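Local atomic coordinates of stringent starvation protein A homolog (Haemophilus influenzae, PDB entry 3LYK), a protein that probably forms an equimolar complex with the RNA polymerase holoenzyme, but not with the core enzyme, and belongs to the glutathione S-transferase superfamily. Residues D15-C18 / H19-K22; L100-Q104 / D105-T109; I179-Y182 / M183-F187; T188-S191 / F192-S195. All coordinates share one frame; numbering follows the deposited sequence.

Overall arrangement
Each of the four contacts joins successive turns of one helix, contact 4 including its lead-in loop, and all follow in series through both domains of a glutathione S-transferase fold. Contact 1 opens helix 16-27 of the thioredoxin-like N-terminal domain; contacts 2, 3 and 4 lie in the helical C-terminal domain, on helices 89-115, 176-187 and 190-195. Contact 1 touches contact 2 (centres about 15 Å apart) through Y17 to E103 and Q20 to Y107, and contact 4 (centres about 13 Å apart) through H19 to S195 and F192. Contacts 3 and 4 pack together, centres about 12 Å apart; those of contacts 2 and 4 lie about 23 Å apart, across the chain's centre. Helix 16-27 thus ties the two domains together.

Contact 1: residues D15-C18 / H19-K22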
# COMPACT_ATOMS: atom_id res chain seq x y z
N ASP B 15 19.23 2.40 0.69
CA ASP B 15 17.81 2.62 0.40
C ASP B 15 16.95 2.30 1.65
O ASP B 15 17.08 1.24 2.24
CB ASP B 15 17.42 1.79 -0.82
CG ASP B 15 15.95 1.92 -1.16
OD1 ASP B 15 15.58 2.92 -1.78
OD2 ASP B 15 15.14 1.03 -0.79
N ILE B 16 16.10 3.24 2.06
CA ILE B 16 15.34 3.13 3.30
C ILE B 16 14.32 1.96 3.29
O ILE B 16 14.10 1.30 4.32
CB ILE B 16 14.70 4.49 3.69
CG1 ILE B 16 14.12 4.45 5.09
CG2 ILE B 16 13.64 5.00 2.64
CD1 ILE B 16 13.80 5.80 5.63
N TYR B 17 13.76 1.70 2.10
CA TYR B 17 12.83 0.59 1.86
C TYR B 17 13.54 -0.75 1.98
O TYR B 17 12.96 -1.69 2.52
CB TYR B 17 12.12 0.71 0.48
CG TYR B 17 11.41 2.06 0.37
CD1 TYR B 17 10.26 2.31 1.15
CD2 TYR B 17 11.90 3.08 -0.46
CE1 TYR B 17 9.62 3.54 1.10
CE2 TYR B 17 11.25 4.33 -0.53
CZ TYR B 17 10.10 4.54 0.26
OH TYR B 17 9.44 5.74 0.27
N CYS B 18 14.79 -0.83 1.52
CA CYS B 18 15.56 -2.07 1.67
C CYS B 18 15.85 -2.25 3.16
O CYS B 18 15.75 -3.36 3.69
CB CYS B 18 16.87 -2.01 0.85
SG CYS B 18 16.44 -2.04 -0.95
N HIS B 19 16.14 -1.16 3.83
CA HIS B 19 16.41 -1.25 5.26
C HIS B 19 15.18 -1.79 6.06
O HIS B 19 15.31 -2.69 6.90
CB HIS B 19 16.92 0.09 5.80
CG HIS B 19 17.48 -0.00 7.18
ND1 HIS B 19 17.90 1.10 7.89
CD2 HIS B 19 17.68 -1.08 7.99
CE1 HIS B 19 18.32 0.71 9.09
NE2 HIS B 19 18.19 -0.61 9.17
N GLN B 20 13.98 -1.27 5.77
CA GLN B 20 12.76 -1.79 6.39
C GLN B 20 12.66 -3.33 6.27
O GLN B 20 12.37 -4.03 7.26
CB GLN B 20 11.49 -1.21 5.72
CG GLN B 20 11.33 0.30 5.77
CD GLN B 20 10.10 0.74 4.96
OE1 GLN B 20 9.68 0.06 4.03
NE2 GLN B 20 9.57 1.88 5.29
N VAL B 21 12.85 -3.83 5.05
CA VAL B 21 12.72 -5.24 4.77
C VAL B 21 13.80 -6.07 5.51
O VAL B 21 13.49 -7.14 6.11
CB VAL B 21 12.74 -5.52 3.23
CG1 VAL B 21 12.76 -7.04 2.94
CG2 VAL B 21 11.47 -4.92 2.56
N LYS B 22 15.03 -5.57 5.53
CA LYS B 22 16.10 -6.32 6.29
C LYS B 22 15.81 -6.40 7.75
O LYS B 22 16.12 -7.37 8.36
CB LYS B 22 17.50 -5.71 6.10
CG LYS B 22 18.00 -5.75 4.67
CD LYS B 22 19.30 -4.92 4.62
CE LYS B 22 20.03 -5.12 3.34
NZ LYS B 22 21.14 -4.12 3.30
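The N-terminal turn of helix 16-27, the helix of the beta-alpha-beta unit between strands 3-11 and 30-36 in the thioredoxin-like domain, is started by an N-cap. D15 hands its backbone O to H19 N at 3.0 Å, and its carboxylate OD2 accepts from C18 N, also at 3.0 Å, on the anti side and 22° out of the carboxylate plane. With CG turned opposite the D15 backbone N (chi1 178°), the carboxylate reaches forward over the first turn to C18 N. I16 O takes Q20 N at 3.0 Å and C18 O takes K22 N at 3.0 Å, while the bond from V21 N to Y17 O is weak.

Beside helix 68-78 and the C-terminal domain, Y17 and Q20 run side by side in the same direction, ring and amide planes almost perpendicular at 88°. Q20 OE1 comes to the ring edge, 3.7 Å from Y17 CD1, and I16 CG2 lies over a ring face. The polar ends look further afield: Y17 OH bonds E103, and the Q20 amide reaches S68 through OE1 and Y107 through NE2. H19 NE2 bonds S195. Capping by an acid satisfies a first-turn N-H and sets a negative charge where the helix dipole would favour it, while the Q20 amide and the Y17 hydroxyl spend their polar ends on bonds to other helices.

Contact 2: residues L100-Q104 / D105-T109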
# COMPACT_ATOMS: atom_id res chain seq x y z
N LEU B 100 1.35 4.49 6.35
CA LEU B 100 1.10 5.26 5.15
C LEU B 100 1.47 6.72 5.38
O LEU B 100 2.08 7.35 4.50
CB LEU B 100 -0.37 5.19 4.74
CG LEU B 100 -0.75 6.16 3.62
CD1 LEU B 100 -0.12 5.71 2.33
CD2 LEU B 100 -2.30 6.23 3.42
N ARG B 101 1.08 7.26 6.53
CA ARG B 101 1.32 8.66 6.83
C ARG B 101 2.81 8.97 7.07
O ARG B 101 3.30 10.02 6.63
CB ARG B 101 0.51 9.09 8.05
CG ARG B 101 -1.02 9.19 7.75
CD ARG B 101 -1.82 9.54 8.98
NE ARG B 101 -1.22 10.68 9.67
CZ ARG B 101 -0.95 10.72 10.97
NH1 ARG B 101 -1.28 9.70 11.75
NH2 ARG B 101 -0.36 11.79 11.49
N ILE B 102 3.51 8.06 7.75
CA ILE B 102 4.96 8.20 7.90
C ILE B 102 5.61 8.30 6.54
O ILE B 102 6.32 9.26 6.26
CB ILE B 102 5.55 7.08 8.77
CG1 ILE B 102 5.07 7.32 10.20
CG2 ILE B 102 7.11 7.06 8.67
CD1 ILE B 102 5.13 6.08 11.08
N GLU B 103 5.30 7.34 5.69
CA GLU B 103 5.82 7.26 4.35
C GLU B 103 5.46 8.50 3.51
O GLU B 103 6.32 9.05 2.80
CB GLU B 103 5.31 5.99 3.69
CG GLU B 103 6.24 5.35 2.71
CD GLU B 103 5.97 5.80 1.30
OE1 GLU B 103 4.80 6.12 1.00
OE2 GLU B 103 6.92 5.83 0.48
N GLN B 104 4.22 8.96 3.62
CA GLN B 104 3.73 10.05 2.79
C GLN B 104 4.26 11.41 3.24
O GLN B 104 4.68 12.21 2.42
CB GLN B 104 2.19 10.07 2.81
CG GLN B 104 1.60 10.37 1.48
CD GLN B 104 0.21 9.72 1.32
OE1 GLN B 104 0.07 8.66 0.70
NE2 GLN B 104 -0.80 10.35 1.89
N ASP B 105 4.21 11.65 4.54
CA ASP B 105 4.56 12.93 5.13
C ASP B 105 6.07 13.09 5.45
O ASP B 105 6.65 14.15 5.18
CB ASP B 105 3.79 13.15 6.44
CG ASP B 105 2.25 13.17 6.26
OD1 ASP B 105 1.55 13.21 7.30
OD2 ASP B 105 1.75 13.13 5.13
N TRP B 106 6.71 12.07 6.04
CA TRP B 106 8.12 12.22 6.47
C TRP B 106 9.14 11.78 5.45
O TRP B 106 10.12 12.48 5.25
CB TRP B 106 8.37 11.52 7.79
CG TRP B 106 7.62 12.10 8.93
CD1 TRP B 106 7.01 13.33 8.98
CD2 TRP B 106 7.46 11.53 10.22
NE1 TRP B 106 6.45 13.53 10.21
CE2 TRP B 106 6.71 12.44 11.00
CE3 TRP B 106 7.89 10.32 10.81
CZ2 TRP B 106 6.35 12.18 12.33
CZ3 TRP B 106 7.54 10.06 12.13
CH2 TRP B 106 6.78 10.98 12.87
N TYR B 107 8.92 10.64 4.77
CA TYR B 107 9.89 10.13 3.83
C TYR B 107 10.34 11.10 2.71
O TYR B 107 11.53 11.08 2.34
CB TYR B 107 9.48 8.76 3.27
CG TYR B 107 9.76 7.56 4.20
CD1 TYR B 107 9.75 7.69 5.58
CD2 TYR B 107 10.05 6.29 3.66
CE1 TYR B 107 10.01 6.61 6.44
CE2 TYR B 107 10.30 5.19 4.51
CZ TYR B 107 10.28 5.37 5.90
OH TYR B 107 10.55 4.30 6.73
N PRO B 108 9.40 11.89 2.12
CA PRO B 108 9.87 12.82 1.06
C PRO B 108 10.76 13.92 1.59
O PRO B 108 11.67 14.33 0.90
CB PRO B 108 8.57 13.43 0.48
CG PRO B 108 7.50 12.36 0.77
CD PRO B 108 7.91 11.78 2.12
N THR B 109 10.50 14.39 2.80
CA THR B 109 11.32 15.38 3.47
C THR B 109 12.74 14.81 3.74
O THR B 109 13.75 15.48 3.50
CB THR B 109 10.67 15.84 4.77
OG1 THR B 109 9.32 16.19 4.50
CG2 THR B 109 11.38 17.09 5.39
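I102 touches two aromatic rings of the next turn of helix 89-115 with its CG2 methyl, and this is the tight side of the contact. The methyl lies 3.7 Å from Y107 CE1 and 4.0 Å from W106 CE3, meeting both rings at a slant. It gets there because CG2 stands opposite the I102 backbone N, while CG1 (chi1 -69°) lies beside that N and also grazes the indole. The backbone widens here into a pi-type turn: I102 O accepts W106 N at 2.8 Å and also Y107 N at 3.3 Å, so one carbonyl serves two donors. Next to it, E103 presents its CA over one face of the Y107 ring, and E103 CG comes to 4.0 Å from Y107 CD2. P108, which has no N-H to give, follows with its CD 3.2 Å from E103 O, and the helix kinks at this point. Helix 152-165 packs on both rings and helix 118-134 on W106, and Y107 OH bonds Y156 O.

Q104 and the outer side of P108 make up the looser, solvent side. R101 and D105 face the second subunit instead. R101 NE stays 4.4 Å from D105 OD1, near enough for attraction but too far for a salt bridge, and both groups bond the hydroxyl of Y52 of the second subunit, which bridges them. The chemistry is therefore divided: apolar contact and a doubly used carbonyl hold the core side of the helix, while the charged pair at the interface is joined through a tyrosine of the other chain.

Contact 3: residues I179-Y182 / M183-F187; sequences IKAY and MERVF
A181 O is gripped twice, by R185 N at 3.1 Å in the ordinary helical bond and by a water that donates to it at 2.8 Å. The water also lies close to E184 OE1, but so close that this second leg is doubtful. Above this carbonyl lies the R185 guanidinium, with A181 O over the centre of one face, 3.9 Å from its plane. The arginine chain starts out opposite its backbone N (chi1 -166°) and bends at chi3, which folds the group back along the previous turn; NH2 meets A181 CB at 3.9 Å and NH1 comes near the plane of the Y182 ring at its edge. NH1 also bonds P143 O, which fixes the group from the loop side.

On the buried flank, V186 CG1 sits over a face of the Y182 ring, 4.0 Å from the ring centroid and 25° off the normal, a CH-pi contact displaced toward the rim. The closest ring carbons are CE1 and CZ, each at 3.7 Å. Y182 OH bonds D154 of helix 152-165, and F139 meets the ring. Selenomethionine M183 continues the apolar side through a long contact, its SE 4.5 Å from I179 CG2.

Helix 176-187 therefore turns one flank of apolar and aromatic groups to the core. On the other, an arginine lying flat above a carbonyl may gain a little electrostatically from it; the firm bond is the one to P143 O.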
# COMPACT_ATOMS: atom_id res chain seq x y z
N ILE B 179 12.60 10.76 22.61
CA ILE B 179 13.15 10.36 21.30
C ILE B 179 14.49 9.58 21.42
O ILE B 179 14.68 8.55 20.76
CB ILE B 179 13.33 11.56 20.34
CG1 ILE B 179 12.07 12.42 20.23
CG2 ILE B 179 13.65 11.07 18.94
CD1 ILE B 179 10.81 11.68 19.62
N LYS B 180 15.38 10.05 22.30
CA LYS B 180 16.64 9.34 22.56
C LYS B 180 16.39 8.00 23.18
O LYS B 180 17.06 7.02 22.84
CB LYS B 180 17.53 10.16 23.51
CG LYS B 180 18.16 11.37 22.86
CD LYS B 180 18.66 12.33 23.95
CE LYS B 180 19.61 13.38 23.40
NZ LYS B 180 19.93 14.37 24.48
N ALA B 181 15.44 7.93 24.11
CA ALA B 181 15.08 6.65 24.72
C ALA B 181 14.54 5.66 23.63
O ALA B 181 14.92 4.49 23.60
CB ALA B 181 14.06 6.85 25.90
N TYR B 182 13.68 6.14 22.74
CA TYR B 182 13.14 5.27 21.66
C TYR B 182 14.27 4.76 20.75
O TYR B 182 14.33 3.58 20.41
CB TYR B 182 12.09 6.05 20.84
CG TYR B 182 11.54 5.28 19.67
CD1 TYR B 182 10.62 4.23 19.88
CD2 TYR B 182 11.95 5.58 18.35
CE1 TYR B 182 10.10 3.51 18.78
CE2 TYR B 182 11.43 4.88 17.25
CZ TYR B 182 10.51 3.84 17.47
OH TYR B 182 10.03 3.15 16.40
N MSE B 183 15.17 5.66 20.37
CA MSE B 183 16.31 5.29 19.56
C MSE B 183 17.12 4.18 20.14
O MSE B 183 17.44 3.23 19.42
CB MSE B 183 17.18 6.51 19.25
CG MSE B 183 16.56 7.33 18.12
SE MSE B 183 17.47 9.04 17.81
CE MSE B 183 18.85 8.51 16.63
N GLU B 184 17.44 4.26 21.44
CA GLU B 184 18.18 3.18 22.07
C GLU B 184 17.37 1.88 22.01
O GLU B 184 17.89 0.80 21.76
CB GLU B 184 18.54 3.54 23.52
CG GLU B 184 19.43 2.50 24.23
CD GLU B 184 18.65 1.31 24.86
OE1 GLU B 184 17.42 1.43 25.14
OE2 GLU B 184 19.29 0.25 25.07
N ARG B 185 16.07 1.99 22.25
CA ARG B 185 15.20 0.80 22.31
C ARG B 185 15.19 0.08 20.97
O ARG B 185 15.28 -1.15 20.91
CB ARG B 185 13.80 1.28 22.66
CG ARG B 185 12.85 0.25 23.10
CD ARG B 185 11.58 1.02 23.60
NE ARG B 185 11.88 1.75 24.81
CZ ARG B 185 11.59 3.03 25.05
NH1 ARG B 185 10.92 3.78 24.18
NH2 ARG B 185 11.95 3.54 26.20
N VAL B 186 15.14 0.83 19.88
CA VAL B 186 15.11 0.17 18.55
C VAL B 186 16.51 -0.16 17.96
O VAL B 186 16.70 -1.28 17.42
CB VAL B 186 14.20 0.91 17.53
CG1 VAL B 186 12.77 1.03 18.08
CG2 VAL B 186 14.72 2.33 17.19
N PHE B 187 17.49 0.77 18.07
CA PHE B 187 18.79 0.55 17.44
C PHE B 187 19.57 -0.63 18.02
O PHE B 187 20.38 -1.27 17.30
CB PHE B 187 19.71 1.78 17.47
CG PHE B 187 19.20 2.97 16.69
CD1 PHE B 187 18.18 2.86 15.76
CD2 PHE B 187 19.77 4.22 16.92
CE1 PHE B 187 17.72 4.00 15.06
CE2 PHE B 187 19.35 5.34 16.22
CZ PHE B 187 18.30 5.22 15.28
O HOH W 1 15.76 3.03 25.86

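Contact 4: residues T188-S191 / F192-S195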
# COMPACT_ATOMS: atom_id res chain seq x y z
N THR B 188 19.34 -0.91 19.29
CA THR B 188 20.06 -1.97 20.01
C THR B 188 19.40 -3.34 19.93
O THR B 188 19.94 -4.33 20.45
CB THR B 188 20.36 -1.59 21.50
OG1 THR B 188 19.12 -1.50 22.20
CG2 THR B 188 21.09 -0.20 21.59
N ARG B 189 18.28 -3.43 19.21
CA ARG B 189 17.58 -4.72 19.07
C ARG B 189 18.41 -5.61 18.18
O ARG B 189 19.03 -5.11 17.24
CB ARG B 189 16.21 -4.52 18.37
CG ARG B 189 15.13 -4.06 19.25
CD ARG B 189 13.81 -3.98 18.44
NE ARG B 189 13.16 -5.28 18.26
CZ ARG B 189 12.37 -5.89 19.15
NH1 ARG B 189 12.13 -5.35 20.33
NH2 ARG B 189 11.82 -7.06 18.87
N ASP B 190 18.41 -6.93 18.43
CA ASP B 190 19.17 -7.87 17.58
C ASP B 190 18.90 -7.69 16.09
O ASP B 190 19.83 -7.77 15.25
CB ASP B 190 18.88 -9.35 17.91
CG ASP B 190 19.56 -9.81 19.22
OD1 ASP B 190 20.45 -9.06 19.75
OD2 ASP B 190 19.22 -10.92 19.73
N SER B 191 17.63 -7.45 15.74
CA SER B 191 17.28 -7.37 14.30
C SER B 191 17.85 -6.11 13.67
O SER B 191 18.31 -6.13 12.53
CB SER B 191 15.75 -7.45 14.09
OG SER B 191 15.07 -6.41 14.82
N PHE B 192 17.77 -5.01 14.38
CA PHE B 192 18.29 -3.77 13.86
C PHE B 192 19.80 -3.88 13.68
O PHE B 192 20.33 -3.51 12.61
CB PHE B 192 17.95 -2.57 14.74
CG PHE B 192 18.24 -1.27 14.07
CD1 PHE B 192 17.26 -0.62 13.32
CD2 PHE B 192 19.53 -0.74 14.10
CE1 PHE B 192 17.56 0.57 12.63
CE2 PHE B 192 19.85 0.44 13.43
CZ PHE B 192 18.87 1.12 12.69
N LEU B 193 20.48 -4.42 14.69
CA LEU B 193 21.93 -4.71 14.60
C LEU B 193 22.29 -5.51 13.36
O LEU B 193 23.16 -5.09 12.60
CB LEU B 193 22.43 -5.44 15.85
CG LEU B 193 22.27 -4.62 17.13
CD1 LEU B 193 22.50 -5.52 18.35
CD2 LEU B 193 23.28 -3.45 17.10
N GLN B 194 21.60 -6.62 13.11
CA GLN B 194 21.80 -7.35 11.87
C GLN B 194 21.51 -6.55 10.62
O GLN B 194 22.17 -6.74 9.61
CB GLN B 194 20.94 -8.60 11.81
CG GLN B 194 21.46 -9.74 12.68
CD GLN B 194 20.45 -10.84 12.76
OE1 GLN B 194 19.94 -11.14 13.83
NE2 GLN B 194 20.10 -11.42 11.61
N SER B 195 20.51 -5.67 10.67
CA SER B 195 20.13 -4.95 9.44
C SER B 195 21.17 -3.94 8.98
O SER B 195 21.21 -3.62 7.78
CB SER B 195 18.77 -4.25 9.60
OG SER B 195 18.86 -3.12 10.46
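R189, the residue just before helix 190-195, gives its carbonyl to L193 N at 3.0 Å, in a bond that is almost perfectly straight at the hydrogen (179°). The next two carbonyls are used in the same way: D190 O accepts Q194 N at 3.0 Å, and S191 O accepts S195 N at 2.9 Å, the last of these more bent at 140°. One further acceptor is met by a side chain. S195 OG donates to F192 O at 2.6 Å, in the carbonyl plane and on a lone pair; the hydroxyl lies between its own backbone N and carbonyl carbon (chi1 72°), which turns it back along the helix. The same oxygen stands over a face of the F192 ring, toward the rim.

Three further polar side chains, R189, S191 and T188, find partners outside the two segments. E27 OE2, on helix 16-27, takes both R189 NE, in a salt bridge, and S191 OG, so a single carboxylate oxygen serves the two, while T188 OG1 bonds E184 O at the end of the preceding helix. The R189 guanidinium also makes a cation-pi contact with F150. L193 packs its side chain against backbone carbonyls, reaching back along the chain with CG 3.3 Å from R189 O and CD1 3.5 Å from T188 O.

F192 meets F187, H19 and W162, so this short final helix is docked by an aromatic cluster and by polar bonds to helix 16-27. A closing helix of the C-terminal domain laid against the thioredoxin-like domain is consistent with the glutathione S-transferase fold.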